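Sulfide-quinone reductase (Aquifex aeolicus, PDB 3HYW) oxidises hydrogen sulfide and passes the electrons through FAD to a quinone, building polysulfur chains that are released typically as cyclooctasulfur. Local coordinates at residues T121-A126 with L130-K135; T42-H47 with G51-E56. All blocks are in the same frame, centred on the assembly; numbering follows the deposited sequence.

Contact 2 precedes contact 1 along the chain, and their centres lie about 10 Å apart on the same side of the chain's centre. F45 of contact 2 lies against contact 1: I123 O comes 3.3 Å from F45 CB, and F45 CE2 reaches to 3.4 Å from A126 N at the start of helix 126-141. Each contact sends one end to the flavin, 121-126 through I123 and C124 and 42-47 through T42 and P43. The I123 and T42 side chains are about 8 Å apart. Bound octathiocane lies about 9 Å from the side chains of both I123 and H47, and the hydrosulfuric acid sits beside C124 of contact 1.

Contact 1 of 2, residues T121-A126 with L130-K135; sequences TSICTA and LETQKK. With FAD (flavin-adenine dinucleotide), chain G; H2S (hydrosulfuric acid), chain J.
The T132 hydroxyl, carried by the helix, is within reach of two carbonyl oxygens, S122 O of the preceding loop (T132 OG1 to S122 O, 2.9 Å) and H128 O one turn back in its own helix. With T132 OG1 beside its backbone N (chi1 -59°), the hydroxyl faces the loop, and T132 CG2 is turned to the T121 side, 3.7 Å from T121 OG1. T121 in turn sets its CB only 3.2 Å from T132 OG1. The T121 hydroxyl is hydrogen-bonded to T248 O of strand 247-255, and T121 CG2 lies 3.4 Å from K135 CD, a tight carbon pair where the two side chains run past each other in opposite directions. Helix 126-141 begins at the end of this loop: T125 is its N-cap, with OG1 accepting from H128 N, and the first-turn bond from L130 N to A126 O spans 3.0 Å at an N-H...O angle of 151°. L130 CG and CD1 also lean on that same A126 O. Just before the cap, the loop meets the flavin's dimethyl edge, I123 O lying 3.3 Å from FAD C7M. C124, deposited in two conformers, lines the hydrosulfuric acid pocket with M251 and F254, while F163 of helix 158-173 touches both I123 and T132.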
ATOM      1  N   THR A 121       4.447  -6.415  31.125  1.00 36.18           N
ATOM      2  CA  THR A 121       3.551  -5.454  31.763  1.00 35.90           C
ATOM      3  C   THR A 121       2.224  -5.452  31.024  1.00 35.90           C
ATOM      4  O   THR A 121       2.127  -5.941  29.901  1.00 35.34           O
ATOM      5  CB  THR A 121       4.129  -4.013  31.795  1.00 35.82           C
ATOM      6  OG1 THR A 121       4.345  -3.538  30.461  1.00 35.55           O
ATOM      7  CG2 THR A 121       5.436  -3.952  32.581  1.00 35.46           C
ATOM      8  N   SER A 122       1.201  -4.893  31.666  1.00 36.51           N
ATOM      9  CA  SER A 122      -0.117  -4.781  31.079  1.00 36.80           C
ATOM     10  C   SER A 122      -0.775  -3.497  31.570  1.00 36.90           C
ATOM     11  O   SER A 122      -0.396  -2.954  32.608  1.00 36.93           O
ATOM     12  CB  SER A 122      -0.956  -5.996  31.454  1.00 36.93           C
ATOM     13  OG  SER A 122      -1.263  -5.968  32.832  1.00 38.41           O
ATOM     14  N   ILE A 123      -1.755  -3.013  30.816  1.00 36.70           N
ATOM     15  CA  ILE A 123      -2.369  -1.715  31.081  1.00 36.64           C
ATOM     16  C   ILE A 123      -3.898  -1.818  31.176  1.00 36.75           C
ATOM     17  O   ILE A 123      -4.599  -0.810  31.095  1.00 36.13           O
ATOM     18  CB  ILE A 123      -1.943  -0.664  30.017  1.00 36.68           C
ATOM     19  CG1 ILE A 123      -2.470  -1.043  28.624  1.00 37.07           C
ATOM     20  CG2 ILE A 123      -0.416  -0.511  29.992  1.00 36.34           C
ATOM     21  CD1 ILE A 123      -2.061  -0.083  27.507  1.00 36.89           C
ATOM     22  N   CYS A 124      -4.396  -3.038  31.387  1.00 36.75           N
ATOM     23  CA  CYS A 124      -5.835  -3.325  31.315  1.00 37.22           C
ATOM     24  C   CYS A 124      -6.606  -2.970  32.581  1.00 37.24           C
ATOM     25  O   CYS A 124      -7.828  -2.816  32.541  1.00 37.96           O
ATOM     26  CB  CYS A 124      -6.071  -4.798  30.971  1.00 37.36           C
ATOM     27  SG  CYS A 124      -5.616  -5.242  29.317  0.50 38.88           S
ATOM     28  N   THR A 125      -5.902  -2.882  33.706  1.00 36.92           N
ATOM     29  CA  THR A 125      -6.484  -2.334  34.931  1.00 36.46           C
ATOM     30  C   THR A 125      -5.636  -1.160  35.397  1.00 35.90           C
ATOM     31  O   THR A 125      -4.480  -1.031  35.002  1.00 35.73           O
ATOM     32  CB  THR A 125      -6.603  -3.378  36.071  1.00 36.52           C
ATOM     33  OG1 THR A 125      -5.299  -3.770  36.504  1.00 35.99           O
ATOM     34  CG2 THR A 125      -7.393  -4.613  35.623  1.00 37.27           C
ATOM     35  N   ALA A 126      -6.217  -0.305  36.236  1.00 35.50           N
ATOM     36  CA  ALA A 126      -5.494   0.821  36.815  1.00 35.22           C
ATOM     37  C   ALA A 126      -4.269   0.327  37.580  1.00 35.31           C
ATOM     38  O   ALA A 126      -3.189   0.904  37.480  1.00 34.88           O
ATOM     39  CB  ALA A 126      -6.407   1.621  37.734  1.00 35.08           C
ATOM     40  N   LEU A 130      -0.310   1.147  36.652  1.00 36.72           N
ATOM     41  CA  LEU A 130       0.604   1.804  37.587  1.00 37.51           C
ATOM     42  C   LEU A 130       1.937   1.068  37.741  1.00 37.72           C
ATOM     43  O   LEU A 130       2.988   1.703  37.829  1.00 37.83           O
ATOM     44  CB  LEU A 130      -0.073   2.037  38.942  1.00 37.63           C
ATOM     45  CG  LEU A 130      -1.118   3.159  38.865  1.00 38.64           C
ATOM     46  CD1 LEU A 130      -2.146   3.045  39.970  1.00 39.08           C
ATOM     47  CD2 LEU A 130      -0.471   4.545  38.848  1.00 38.35           C
ATOM     48  N   GLU A 131       1.887  -0.262  37.752  1.00 38.24           N
ATOM     49  CA  GLU A 131       3.096  -1.095  37.732  1.00 38.90           C
ATOM     50  C   GLU A 131       3.904  -0.867  36.452  1.00 38.32           C
ATOM     51  O   GLU A 131       5.130  -0.796  36.496  1.00 38.36           O
ATOM     52  CB  GLU A 131       2.736  -2.578  37.854  1.00 38.96           C
ATOM     53  CG  GLU A 131       1.955  -2.951  39.117  1.00 40.38           C
ATOM     54  CD  GLU A 131       1.820  -4.461  39.308  1.00 41.44           C
ATOM     55  OE1 GLU A 131       1.717  -5.199  38.297  1.00 45.02           O
ATOM     56  OE2 GLU A 131       1.812  -4.916  40.478  1.00 45.59           O
ATOM     57  N   THR A 132       3.211  -0.763  35.317  1.00 38.01           N
ATOM     58  CA  THR A 132       3.846  -0.443  34.031  1.00 37.49           C
ATOM     59  C   THR A 132       4.579   0.901  34.060  1.00 37.41           C
ATOM     60  O   THR A 132       5.696   1.013  33.551  1.00 37.00           O
ATOM     61  CB  THR A 132       2.816  -0.426  32.891  1.00 37.23           C
ATOM     62  OG1 THR A 132       2.190  -1.709  32.802  1.00 36.94           O
ATOM     63  CG2 THR A 132       3.479  -0.083  31.548  1.00 37.30           C
ATOM     64  N   GLN A 133       3.937   1.916  34.641  1.00 37.52           N
ATOM     65  CA  GLN A 133       4.537   3.239  34.796  1.00 37.93           C
ATOM     66  C   GLN A 133       5.881   3.128  35.510  1.00 38.12           C
ATOM     67  O   GLN A 133       6.862   3.744  35.093  1.00 37.90           O
ATOM     68  CB  GLN A 133       3.584   4.183  35.549  1.00 37.81           C
ATOM     69  CG  GLN A 133       4.090   5.622  35.697  1.00 38.29           C
ATOM     70  CD  GLN A 133       3.116   6.539  36.449  1.00 38.46           C
ATOM     71  OE1 GLN A 133       1.885   6.392  36.367  1.00 38.47           O
ATOM     72  NE2 GLN A 133       3.671   7.503  37.173  1.00 38.28           N
ATOM     73  N   LYS A 134       5.918   2.314  36.565  1.00 38.65           N
ATOM     74  CA  LYS A 134       7.124   2.118  37.371  1.00 39.37           C
ATOM     75  C   LYS A 134       8.253   1.449  36.587  1.00 39.61           C
ATOM     76  O   LYS A 134       9.425   1.762  36.803  1.00 39.57           O
ATOM     77  CB  LYS A 134       6.817   1.309  38.635  1.00 39.65           C
ATOM     78  CG  LYS A 134       5.853   1.987  39.604  1.00 40.51           C
ATOM     79  CD  LYS A 134       5.861   1.289  40.952  1.00 43.02           C
ATOM     80  CE  LYS A 134       4.657   1.688  41.794  1.00 44.69           C
ATOM     81  NZ  LYS A 134       5.011   1.782  43.254  1.00 44.98           N
ATOM     82  N   LYS A 135       7.893   0.538  35.680  1.00 39.69           N
ATOM     83  CA  LYS A 135       8.884  -0.173  34.866  1.00 40.03           C
ATOM     84  C   LYS A 135       9.378   0.661  33.691  1.00 39.58           C
ATOM     85  O   LYS A 135      10.496   0.461  33.219  1.00 39.65           O
ATOM     86  CB  LYS A 135       8.341  -1.521  34.387  1.00 39.81           C
ATOM     87  CG  LYS A 135       8.375  -2.600  35.466  1.00 41.09           C
ATOM     88  CD  LYS A 135       7.855  -3.945  34.967  1.00 41.51           C
ATOM     89  CE  LYS A 135       8.914  -4.751  34.197  1.00 43.91           C
ATOM     90  NZ  LYS A 135       8.462  -6.159  33.937  1.00 43.82           N
TER
HETATM   91  PA  FAD G 441     -15.140  -2.663  33.158  1.00 23.13           P
HETATM   92  O1A FAD G 441     -15.392  -1.223  32.793  1.00 21.98           O
HETATM   93  O2A FAD G 441     -13.730  -3.158  33.267  1.00 24.09           O
HETATM   94  O5B FAD G 441     -15.908  -2.908  34.538  1.00 24.67           O
HETATM   95  C5B FAD G 441     -16.055  -4.177  35.153  1.00 24.01           C
HETATM   96  C4B FAD G 441     -16.398  -3.919  36.612  1.00 24.36           C
HETATM   97  O4B FAD G 441     -16.809  -5.132  37.242  1.00 25.28           O
HETATM   98  C3B FAD G 441     -15.183  -3.435  37.386  1.00 25.54           C
HETATM   99  O3B FAD G 441     -15.595  -2.397  38.283  1.00 25.86           O
HETATM  100  C2B FAD G 441     -14.734  -4.662  38.156  1.00 25.73           C
HETATM  101  O2B FAD G 441     -14.049  -4.317  39.358  1.00 26.92           O
HETATM  102  C1B FAD G 441     -16.060  -5.345  38.438  1.00 25.75           C
HETATM  103  N9A FAD G 441     -15.976  -6.803  38.718  1.00 26.20           N
HETATM  104  C8A FAD G 441     -15.188  -7.715  38.109  1.00 26.17           C
HETATM  105  N7A FAD G 441     -15.438  -8.935  38.645  1.00 26.59           N
HETATM  106  C5A FAD G 441     -16.384  -8.776  39.600  1.00 26.19           C
HETATM  107  C6A FAD G 441     -17.030  -9.645  40.478  1.00 26.33           C
HETATM  108  N6A FAD G 441     -16.734 -10.965  40.476  1.00 25.81           N
HETATM  109  N1A FAD G 441     -17.965  -9.158  41.336  1.00 26.27           N
HETATM  110  C2A FAD G 441     -18.273  -7.849  41.352  1.00 26.78           C
HETATM  111  N3A FAD G 441     -17.664  -6.990  40.519  1.00 26.57           N
HETATM  112  C4A FAD G 441     -16.723  -7.431  39.634  1.00 26.06           C
HETATM  113  N1  FAD G 441     -13.026   1.307  24.557  1.00 22.93           N
HETATM  114  C2  FAD G 441     -13.241   2.422  23.807  1.00 23.66           C
HETATM  115  O2  FAD G 441     -14.340   2.588  23.241  1.00 24.10           O
HETATM  116  N3  FAD G 441     -12.287   3.373  23.665  1.00 23.08           N
HETATM  117  C4  FAD G 441     -11.092   3.226  24.274  1.00 23.39           C
HETATM  118  O4  FAD G 441     -10.113   4.168  24.134  1.00 23.55           O
HETATM  119  C4X FAD G 441     -10.848   2.095  25.043  1.00 23.22           C
HETATM  120  N5  FAD G 441      -9.646   1.950  25.644  1.00 23.21           N
HETATM  121  C5X FAD G 441      -9.389   0.862  26.403  1.00 23.05           C
HETATM  122  C6  FAD G 441      -8.142   0.743  27.027  1.00 23.03           C
HETATM  123  C7  FAD G 441      -7.846  -0.371  27.806  1.00 23.35           C
HETATM  124  C7M FAD G 441      -6.479  -0.462  28.458  1.00 23.27           C
HETATM  125  C8  FAD G 441      -8.811  -1.370  27.957  1.00 23.43           C
HETATM  126  C8M FAD G 441      -8.555  -2.614  28.788  1.00 23.84           C
HETATM  127  C9  FAD G 441     -10.052  -1.246  27.327  1.00 23.15           C
HETATM  128  C9A FAD G 441     -10.366  -0.121  26.548  1.00 23.25           C
HETATM  129  N10 FAD G 441     -11.584   0.021  25.945  1.00 23.61           N
HETATM  130  C10 FAD G 441     -11.833   1.118  25.184  1.00 23.12           C
HETATM  131  C1' FAD G 441     -12.592  -1.061  26.044  1.00 23.08           C
HETATM  132  C2' FAD G 441     -13.793  -0.919  26.956  1.00 22.43           C
HETATM  133  O2' FAD G 441     -14.442   0.340  26.733  1.00 23.62           O
HETATM  134  C3' FAD G 441     -13.349  -1.120  28.406  1.00 22.62           C
HETATM  135  O3' FAD G 441     -12.738  -2.426  28.538  1.00 20.36           O
HETATM  136  C4' FAD G 441     -14.523  -0.996  29.367  1.00 22.58           C
HETATM  137  O4' FAD G 441     -13.996  -0.778  30.683  1.00 23.25           O
HETATM  138  C5' FAD G 441     -15.390  -2.251  29.346  1.00 21.62           C
HETATM  139  O5' FAD G 441     -16.528  -2.068  30.182  1.00 22.49           O
HETATM  140  P   FAD G 441     -17.106  -3.246  31.120  1.00 21.98           P
HETATM  141  O1P FAD G 441     -18.257  -2.673  31.903  1.00 21.34           O
HETATM  142  O2P FAD G 441     -17.318  -4.506  30.309  1.00 20.22           O
HETATM  143  O3P FAD G 441     -15.891  -3.615  32.112  1.00 21.19           O
HETATM  144  S   H2S J 700      -7.728  -3.904  28.314  0.50 28.49           S

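Contact 2 of 2, residues T42-H47 with G51-E56; sequences TPAFPH and GWRKFE. With FAD (flavin-adenine dinucleotide), chain G.
R53 lies alongside H47, the two side chains pointing the same way with imidazole and guanidinium planes 42° apart. From R53 CB, which is directed at the 42-47 segment, the chain steps to CG, where R53 CG packs 3.6 Å from H47 CB and more loosely against A44 O. A bend at chi2 (-66°) then takes CD round, bringing the guanidinium back over H47. R53 NE passes A44 CB at 4.4 Å. R53 CZ comes near H47 CD2, and H47 CB sits over one face of the guanidinium, offset toward its rim. At the tip the nitrogens part: R53 NH1, 3.6 Å from H47 CD2, forms a salt bridge with E386 of helix 376-395, whereas R53 NH2 donates to W52 O at 3.2 Å. That bond is nearly straight at the hydrogen (170°) and lies in the guanidinium plane, but it meets the carbonyl from above its plane. Bound on two sides, by backbone and carboxylate, the group has little freedom to turn. Replacing R53 by an alanine is likely to cost E386 this salt bridge and W52 O its side-chain donor, and to leave H47 without the guanidinium beside its CB. The imidazole has its own partner, NE2 being hydrogen-bonded to D350, and W52 NE1 is hydrogen-bonded to E170 of helix 158-173. The backbone is tied by W52 N, which donates to H47 O over 2.8 Å (W52 N to H47 O). W52 CB rests against the same oxygen. At the other end of the 42-47 segment, T42 OG1 shares a 2.6 Å hydrogen bond with FAD O4', and P43 CB lies close to the flavin O4. The bond from W52 N back to H47 O, together with the positive phi of G51, belongs to a Schellman motif that ends helix 45-50, the helix that follows the FAD-binding residues T42 and P43.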
ATOM      1  N   THR A  42     -11.451   3.379  31.940  1.00 31.61           N
ATOM      2  CA  THR A  42     -10.556   2.452  31.243  1.00 31.98           C
ATOM      3  C   THR A  42      -9.778   3.070  30.060  1.00 31.75           C
ATOM      4  O   THR A  42      -8.573   2.823  29.920  1.00 32.18           O
ATOM      5  CB  THR A  42     -11.309   1.157  30.802  1.00 31.91           C
ATOM      6  OG1 THR A  42     -12.220   0.739  31.835  1.00 34.77           O
ATOM      7  CG2 THR A  42     -10.337   0.052  30.576  1.00 32.46           C
ATOM      8  N   PRO A  43     -10.454   3.856  29.192  1.00 31.73           N
ATOM      9  CA  PRO A  43      -9.723   4.482  28.078  1.00 31.34           C
ATOM     10  C   PRO A  43      -8.556   5.419  28.441  1.00 31.14           C
ATOM     11  O   PRO A  43      -7.782   5.789  27.550  1.00 30.73           O
ATOM     12  CB  PRO A  43     -10.817   5.269  27.348  1.00 31.42           C
ATOM     13  CG  PRO A  43     -12.055   4.532  27.644  1.00 31.41           C
ATOM     14  CD  PRO A  43     -11.895   4.160  29.101  1.00 31.48           C
ATOM     15  N   ALA A  44      -8.433   5.798  29.711  1.00 30.49           N
ATOM     16  CA  ALA A  44      -7.299   6.616  30.156  1.00 30.60           C
ATOM     17  C   ALA A  44      -6.220   5.781  30.847  1.00 30.65           C
ATOM     18  O   ALA A  44      -5.238   6.328  31.341  1.00 30.60           O
ATOM     19  CB  ALA A  44      -7.766   7.769  31.072  1.00 30.08           C
ATOM     20  N   PHE A  45      -6.406   4.461  30.879  1.00 30.90           N
ATOM     21  CA  PHE A  45      -5.417   3.565  31.489  1.00 31.40           C
ATOM     22  C   PHE A  45      -4.060   3.549  30.757  1.00 31.39           C
ATOM     23  O   PHE A  45      -3.015   3.502  31.414  1.00 31.15           O
ATOM     24  CB  PHE A  45      -5.962   2.135  31.678  1.00 31.23           C
ATOM     25  CG  PHE A  45      -7.036   2.005  32.746  1.00 32.43           C
ATOM     26  CD1 PHE A  45      -7.436   3.098  33.518  1.00 32.44           C
ATOM     27  CD2 PHE A  45      -7.619   0.767  32.999  1.00 33.22           C
ATOM     28  CE1 PHE A  45      -8.423   2.963  34.496  1.00 33.73           C
ATOM     29  CE2 PHE A  45      -8.599   0.617  33.983  1.00 33.18           C
ATOM     30  CZ  PHE A  45      -9.003   1.719  34.730  1.00 33.23           C
ATOM     31  N   PRO A  46      -4.062   3.580  29.403  1.00 31.61           N
ATOM     32  CA  PRO A  46      -2.765   3.737  28.724  1.00 31.69           C
ATOM     33  C   PRO A  46      -2.029   5.020  29.114  1.00 31.76           C
ATOM     34  O   PRO A  46      -0.801   5.022  29.230  1.00 32.02           O
ATOM     35  CB  PRO A  46      -3.140   3.757  27.231  1.00 31.67           C
ATOM     36  CG  PRO A  46      -4.471   3.038  27.159  1.00 31.46           C
ATOM     37  CD  PRO A  46      -5.172   3.435  28.433  1.00 31.61           C
ATOM     38  N   HIS A  47      -2.779   6.102  29.311  1.00 32.18           N
ATOM     39  CA  HIS A  47      -2.214   7.373  29.749  1.00 31.78           C
ATOM     40  C   HIS A  47      -1.735   7.274  31.194  1.00 31.69           C
ATOM     41  O   HIS A  47      -0.710   7.851  31.539  1.00 31.75           O
ATOM     42  CB  HIS A  47      -3.253   8.490  29.614  1.00 32.10           C
ATOM     43  CG  HIS A  47      -3.925   8.538  28.277  1.00 32.51           C
ATOM     44  ND1 HIS A  47      -4.821   7.576  27.858  1.00 32.23           N
ATOM     45  CD2 HIS A  47      -3.836   9.434  27.267  1.00 32.82           C
ATOM     46  CE1 HIS A  47      -5.246   7.872  26.645  1.00 33.64           C
ATOM     47  NE2 HIS A  47      -4.669   9.000  26.266  1.00 33.69           N
ATOM     48  N   GLY A  51       2.151   7.703  32.787  1.00 32.39           N
ATOM     49  CA  GLY A  51       2.366   8.714  33.815  1.00 32.72           C
ATOM     50  C   GLY A  51       1.745  10.041  33.423  1.00 33.05           C
ATOM     51  O   GLY A  51       2.078  11.087  33.992  1.00 32.84           O
ATOM     52  N   TRP A  52       0.838   9.993  32.447  1.00 33.07           N
ATOM     53  CA  TRP A  52       0.206  11.194  31.917  1.00 33.12           C
ATOM     54  C   TRP A  52      -1.111  11.501  32.637  1.00 33.24           C
ATOM     55  O   TRP A  52      -1.777  12.486  32.322  1.00 32.62           O
ATOM     56  CB  TRP A  52      -0.023  11.070  30.406  1.00 33.39           C
ATOM     57  CG  TRP A  52       1.240  10.928  29.575  1.00 33.99           C
ATOM     58  CD1 TRP A  52       2.534  11.079  29.998  1.00 34.53           C
ATOM     59  CD2 TRP A  52       1.310  10.644  28.174  1.00 34.73           C
ATOM     60  NE1 TRP A  52       3.404  10.882  28.952  1.00 35.07           N
ATOM     61  CE2 TRP A  52       2.679  10.620  27.818  1.00 34.94           C
ATOM     62  CE3 TRP A  52       0.347  10.397  27.183  1.00 34.21           C
ATOM     63  CZ2 TRP A  52       3.111  10.361  26.513  1.00 34.43           C
ATOM     64  CZ3 TRP A  52       0.779  10.145  25.886  1.00 34.49           C
ATOM     65  CH2 TRP A  52       2.151  10.127  25.564  1.00 34.00           C
ATOM     66  N   ARG A  53      -1.483  10.640  33.583  1.00 33.16           N
ATOM     67  CA  ARG A  53      -2.658  10.852  34.423  1.00 33.78           C
ATOM     68  C   ARG A  53      -2.340  10.482  35.864  1.00 33.99           C
ATOM     69  O   ARG A  53      -1.472   9.645  36.113  1.00 33.84           O
ATOM     70  CB  ARG A  53      -3.845   9.987  33.963  1.00 33.46           C
ATOM     71  CG  ARG A  53      -4.364  10.252  32.563  1.00 33.69           C
ATOM     72  CD  ARG A  53      -4.996  11.633  32.386  1.00 34.69           C
ATOM     73  NE  ARG A  53      -5.698  11.680  31.107  1.00 35.39           N
ATOM     74  CZ  ARG A  53      -5.140  11.994  29.939  1.00 36.37           C
ATOM     75  NH1 ARG A  53      -5.880  11.978  28.835  1.00 35.14           N
ATOM     76  NH2 ARG A  53      -3.849  12.318  29.867  1.00 35.30           N
ATOM     77  N   LYS A  54      -3.055  11.109  36.794  1.00 34.38           N
ATOM     78  CA  LYS A  54      -3.118  10.659  38.183  1.00 35.08           C
ATOM     79  C   LYS A  54      -4.373   9.810  38.325  1.00 34.98           C
ATOM     80  O   LYS A  54      -5.399  10.109  37.700  1.00 34.92           O
ATOM     81  CB  LYS A  54      -3.197  11.849  39.142  1.00 34.68           C
ATOM     82  CG  LYS A  54      -1.950  12.706  39.223  1.00 35.88           C
ATOM     83  CD  LYS A  54      -2.222  13.953  40.078  1.00 36.26           C
ATOM     84  CE  LYS A  54      -0.984  14.830  40.223  1.00 40.04           C
ATOM     85  NZ  LYS A  54      -0.505  15.386  38.920  1.00 41.72           N
ATOM     86  N   PHE A  55      -4.305   8.765  39.150  1.00 34.91           N
ATOM     87  CA  PHE A  55      -5.436   7.845  39.318  1.00 35.14           C
ATOM     88  C   PHE A  55      -6.739   8.561  39.709  1.00 35.30           C
ATOM     89  O   PHE A  55      -7.807   8.255  39.180  1.00 34.81           O
ATOM     90  CB  PHE A  55      -5.102   6.752  40.336  1.00 35.15           C
ATOM     91  CG  PHE A  55      -6.274   5.883  40.708  1.00 35.34           C
ATOM     92  CD1 PHE A  55      -6.971   6.099  41.900  1.00 34.95           C
ATOM     93  CD2 PHE A  55      -6.682   4.852  39.873  1.00 36.23           C
ATOM     94  CE1 PHE A  55      -8.052   5.297  42.249  1.00 35.52           C
ATOM     95  CE2 PHE A  55      -7.769   4.039  40.213  1.00 36.79           C
ATOM     96  CZ  PHE A  55      -8.452   4.261  41.407  1.00 35.37           C
ATOM     97  N   GLU A  56      -6.640   9.517  40.622  1.00 35.59           N
ATOM     98  CA  GLU A  56      -7.831  10.203  41.129  1.00 36.69           C
ATOM     99  C   GLU A  56      -8.491  11.109  40.083  1.00 36.15           C
ATOM    100  O   GLU A  56      -9.647  11.507  40.233  1.00 36.57           O
ATOM    101  CB  GLU A  56      -7.523  10.930  42.444  1.00 36.42           C
ATOM    102  CG  GLU A  56      -7.073   9.946  43.543  1.00 38.38           C
ATOM    103  CD  GLU A  56      -6.835  10.580  44.905  1.00 38.82           C
ATOM    104  OE1 GLU A  56      -6.829  11.827  45.023  1.00 41.76           O
ATOM    105  OE2 GLU A  56      -6.649   9.810  45.874  1.00 42.52           O
TER
HETATM  106  PA  FAD G 441     -15.140  -2.663  33.158  1.00 23.13           P
HETATM  107  O1A FAD G 441     -15.392  -1.223  32.793  1.00 21.98           O
HETATM  108  O2A FAD G 441     -13.730  -3.158  33.267  1.00 24.09           O
HETATM  109  O5B FAD G 441     -15.908  -2.908  34.538  1.00 24.67           O
HETATM  110  C5B FAD G 441     -16.055  -4.177  35.153  1.00 24.01           C
HETATM  111  C4B FAD G 441     -16.398  -3.919  36.612  1.00 24.36           C
HETATM  112  O4B FAD G 441     -16.809  -5.132  37.242  1.00 25.28           O
HETATM  113  C3B FAD G 441     -15.183  -3.435  37.386  1.00 25.54           C
HETATM  114  O3B FAD G 441     -15.595  -2.397  38.283  1.00 25.86           O
HETATM  115  C2B FAD G 441     -14.734  -4.662  38.156  1.00 25.73           C
HETATM  116  O2B FAD G 441     -14.049  -4.317  39.358  1.00 26.92           O
HETATM  117  C1B FAD G 441     -16.060  -5.345  38.438  1.00 25.75           C
HETATM  118  N9A FAD G 441     -15.976  -6.803  38.718  1.00 26.20           N
HETATM  119  C8A FAD G 441     -15.188  -7.715  38.109  1.00 26.17           C
HETATM  120  N7A FAD G 441     -15.438  -8.935  38.645  1.00 26.59           N
HETATM  121  C5A FAD G 441     -16.384  -8.776  39.600  1.00 26.19           C
HETATM  122  C6A FAD G 441     -17.030  -9.645  40.478  1.00 26.33           C
HETATM  123  N6A FAD G 441     -16.734 -10.965  40.476  1.00 25.81           N
HETATM  124  N1A FAD G 441     -17.965  -9.158  41.336  1.00 26.27           N
HETATM  125  C2A FAD G 441     -18.273  -7.849  41.352  1.00 26.78           C
HETATM  126  N3A FAD G 441     -17.664  -6.990  40.519  1.00 26.57           N
HETATM  127  C4A FAD G 441     -16.723  -7.431  39.634  1.00 26.06           C
HETATM  128  N1  FAD G 441     -13.026   1.307  24.557  1.00 22.93           N
HETATM  129  C2  FAD G 441     -13.241   2.422  23.807  1.00 23.66           C
HETATM  130  O2  FAD G 441     -14.340   2.588  23.241  1.00 24.10           O
HETATM  131  N3  FAD G 441     -12.287   3.373  23.665  1.00 23.08           N
HETATM  132  C4  FAD G 441     -11.092   3.226  24.274  1.00 23.39           C
HETATM  133  O4  FAD G 441     -10.113   4.168  24.134  1.00 23.55           O
HETATM  134  C4X FAD G 441     -10.848   2.095  25.043  1.00 23.22           C
HETATM  135  N5  FAD G 441      -9.646   1.950  25.644  1.00 23.21           N
HETATM  136  C5X FAD G 441      -9.389   0.862  26.403  1.00 23.05           C
HETATM  137  C6  FAD G 441      -8.142   0.743  27.027  1.00 23.03           C
HETATM  138  C7  FAD G 441      -7.846  -0.371  27.806  1.00 23.35           C
HETATM  139  C7M FAD G 441      -6.479  -0.462  28.458  1.00 23.27           C
HETATM  140  C8  FAD G 441      -8.811  -1.370  27.957  1.00 23.43           C
HETATM  141  C8M FAD G 441      -8.555  -2.614  28.788  1.00 23.84           C
HETATM  142  C9  FAD G 441     -10.052  -1.246  27.327  1.00 23.15           C
HETATM  143  C9A FAD G 441     -10.366  -0.121  26.548  1.00 23.25           C
HETATM  144  N10 FAD G 441     -11.584   0.021  25.945  1.00 23.61           N
HETATM  145  C10 FAD G 441     -11.833   1.118  25.184  1.00 23.12           C
HETATM  146  C1' FAD G 441     -12.592  -1.061  26.044  1.00 23.08           C
HETATM  147  C2' FAD G 441     -13.793  -0.919  26.956  1.00 22.43           C
HETATM  148  O2' FAD G 441     -14.442   0.340  26.733  1.00 23.62           O
HETATM  149  C3' FAD G 441     -13.349  -1.120  28.406  1.00 22.62           C
HETATM  150  O3' FAD G 441     -12.738  -2.426  28.538  1.00 20.36           O
HETATM  151  C4' FAD G 441     -14.523  -0.996  29.367  1.00 22.58           C
HETATM  152  O4' FAD G 441     -13.996  -0.778  30.683  1.00 23.25           O
HETATM  153  C5' FAD G 441     -15.390  -2.251  29.346  1.00 21.62           C
HETATM  154  O5' FAD G 441     -16.528  -2.068  30.182  1.00 22.49           O
HETATM  155  P   FAD G 441     -17.106  -3.246  31.120  1.00 21.98           P
HETATM  156  O1P FAD G 441     -18.257  -2.673  31.903  1.00 21.34           O
HETATM  157  O2P FAD G 441     -17.318  -4.506  30.309  1.00 20.22           O
HETATM  158  O3P FAD G 441     -15.891  -3.615  32.112  1.00 21.19           O